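Local atomic coordinates of lactose Operon Repressor (Escherichia coli, PDB entry 1JYE), a protein that represses transcription of the lactose operon by binding operator DNA, and releases it when an inducer sugar occupies the cleft between its core subdomains. Residues V271-T276 with I289-R294. The protein carries 1 engineered substitution. Residues are numbered along the deposited sequence; the frame is centred on the assembly and turned at random.
Sequences VGYDDT and IKQDFR. With GOL (glycerol), chain B.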
# COMPACT_ATOMS: atom_id res chain seq x y z
N VAL A 271 -6.14 -19.52 1.08
CA VAL A 271 -5.21 -19.19 0.01
C VAL A 271 -5.53 -17.76 -0.41
O VAL A 271 -6.68 -17.43 -0.70
CB VAL A 271 -5.37 -20.12 -1.21
CG1 VAL A 271 -4.38 -19.72 -2.29
CG2 VAL A 271 -5.14 -21.56 -0.80
N GLY A 272 -4.51 -16.90 -0.41
CA GLY A 272 -4.72 -15.53 -0.81
C GLY A 272 -4.33 -15.30 -2.26
O GLY A 272 -4.27 -16.25 -3.05
N TYR A 273 -4.06 -14.05 -2.62
CA TYR A 273 -3.67 -13.73 -3.99
C TYR A 273 -2.94 -12.39 -4.01
O TYR A 273 -3.45 -11.40 -3.49
CB TYR A 273 -4.93 -13.66 -4.88
CG TYR A 273 -4.73 -14.10 -6.32
CD1 TYR A 273 -3.98 -13.33 -7.22
CD2 TYR A 273 -5.32 -15.27 -6.80
CE1 TYR A 273 -3.83 -13.72 -8.55
CE2 TYR A 273 -5.17 -15.67 -8.12
CZ TYR A 273 -4.43 -14.90 -8.99
OH TYR A 273 -4.31 -15.29 -10.31
N ASP A 274 -1.74 -12.40 -4.60
CA ASP A 274 -0.85 -11.24 -4.76
C ASP A 274 0.58 -11.48 -4.26
O ASP A 274 1.55 -11.19 -4.95
CB ASP A 274 -1.36 -9.99 -4.03
CG ASP A 274 -2.51 -9.31 -4.74
OD1 ASP A 274 -2.78 -9.63 -5.92
OD2 ASP A 274 -3.15 -8.43 -4.12
N ASP A 275 0.67 -12.02 -3.04
CA ASP A 275 1.93 -12.24 -2.34
C ASP A 275 2.48 -10.87 -1.97
O ASP A 275 3.56 -10.47 -2.42
CB ASP A 275 2.98 -13.01 -3.16
CG ASP A 275 4.25 -13.28 -2.35
OD1 ASP A 275 4.16 -13.28 -1.11
OD2 ASP A 275 5.33 -13.49 -2.95
N THR A 276 1.71 -10.15 -1.17
CA THR A 276 2.12 -8.83 -0.72
C THR A 276 3.28 -9.01 0.25
O THR A 276 3.46 -10.08 0.82
CB THR A 276 0.98 -8.11 0.03
OG1 THR A 276 0.67 -8.82 1.23
CG2 THR A 276 -0.26 -8.04 -0.85
N ILE A 289 -0.81 -16.53 -4.14
CA ILE A 289 -0.40 -16.56 -5.54
C ILE A 289 0.39 -15.29 -5.80
O ILE A 289 -0.12 -14.18 -5.66
CB ILE A 289 -1.62 -16.57 -6.48
CG1 ILE A 289 -2.51 -17.78 -6.18
CG2 ILE A 289 -1.14 -16.57 -7.93
CD1 ILE A 289 -1.81 -19.12 -6.32
N LYS A 290 1.65 -15.45 -6.19
CA LYS A 290 2.49 -14.30 -6.45
C LYS A 290 2.25 -13.61 -7.78
O LYS A 290 2.31 -14.24 -8.84
CB LYS A 290 3.97 -14.68 -6.34
CG LYS A 290 4.92 -13.54 -6.68
CD LYS A 290 6.37 -13.99 -6.52
CE LYS A 290 7.34 -12.86 -6.84
NZ LYS A 290 8.75 -13.27 -6.62
N GLN A 291 1.97 -12.31 -7.72
CA GLN A 291 1.80 -11.49 -8.91
C GLN A 291 2.91 -10.46 -8.77
O GLN A 291 2.86 -9.60 -7.88
CB GLN A 291 0.45 -10.76 -8.92
CG GLN A 291 -0.76 -11.68 -8.98
CD GLN A 291 -2.00 -10.95 -9.46
OE1 GLN A 291 -2.36 -11.02 -10.63
NE2 GLN A 291 -2.65 -10.22 -8.55
N ASP A 292 3.92 -10.55 -9.63
CA ASP A 292 5.07 -9.64 -9.57
C ASP A 292 4.74 -8.26 -10.14
O ASP A 292 5.05 -7.96 -11.29
CB ASP A 292 6.24 -10.27 -10.32
CG ASP A 292 7.56 -9.60 -10.01
OD1 ASP A 292 8.61 -10.23 -10.28
OD2 ASP A 292 7.56 -8.46 -9.50
N PHE A 293 4.11 -7.42 -9.31
CA PHE A 293 3.72 -6.08 -9.74
C PHE A 293 4.89 -5.23 -10.20
O PHE A 293 4.74 -4.40 -11.10
CB PHE A 293 2.97 -5.37 -8.61
CG PHE A 293 1.72 -6.06 -8.17
CD1 PHE A 293 0.69 -6.30 -9.08
CD2 PHE A 293 1.57 -6.50 -6.86
CE1 PHE A 293 -0.48 -6.96 -8.68
CE2 PHE A 293 0.41 -7.16 -6.45
CZ PHE A 293 -0.61 -7.39 -7.36
N ARG A 294 6.05 -5.42 -9.58
CA ARG A 294 7.22 -4.65 -9.97
C ARG A 294 7.58 -4.99 -11.41
O ARG A 294 7.87 -4.10 -12.22
CB ARG A 294 8.40 -4.98 -9.06
CG ARG A 294 9.61 -4.08 -9.26
CD ARG A 294 10.90 -4.77 -8.83
NE ARG A 294 11.63 -5.33 -9.97
CZ ARG A 294 11.17 -6.29 -10.77
NH1 ARG A 294 9.97 -6.81 -10.57
NH2 ARG A 294 11.91 -6.72 -11.78
C1 GOL B . -5.86 -6.81 -5.92
O1 GOL B . -5.18 -6.85 -4.68
C2 GOL B . -5.13 -7.69 -6.94
O2 GOL B . -5.19 -9.04 -6.53
C3 GOL B . -5.75 -7.54 -8.32
O3 GOL B . -5.09 -8.40 -9.24
O HOH W 1 -3.37 -13.38 -11.98
O HOH W 2 3.50 -9.31 -5.20
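I289 lies over one face of the Y273 ring, its CB 3.8 Å from the ring centroid in a CH-pi contact, while the amide of Q291 stands at the ring edge with its plane perpendicular to the ring. Water 1 joins Y273 OH to Q291 OE1. The F293 ring receives the D274 carboxylate at its edge, with D274 OD1 3.4 Å from F293 CZ, and Q291 O above one face, displaced toward the rim. With CG anti to its own carbonyl carbon (chi1 -64°) and the chain extended beyond, Q291 sets its amide nearly coplanar with that carboxylate; Q291 NE2 donates to D274 OD1 at 2.7 Å and to glycerol O3 at 3.1 Å, bridging the two. An alanine at Y273 would probably open a gap beside I289 and cost the Q291 amide its edge contact and water 1 link, leaving it to D274 and the glycerol. The backbones meet in a single bridge, D274 N to I289 O at 2.6 Å and Q291 N to D274 O at 3.0 Å. Glycerol hydroxyls bond each D274 carboxylate oxygen; R197 and N246 also bind the glycerol. Such polar groups gripping a glycerol, probably from the crystallisation liquor, are consistent with the sugar-binding cleft of the periplasmic binding protein-like fold, probably the inducer pocket.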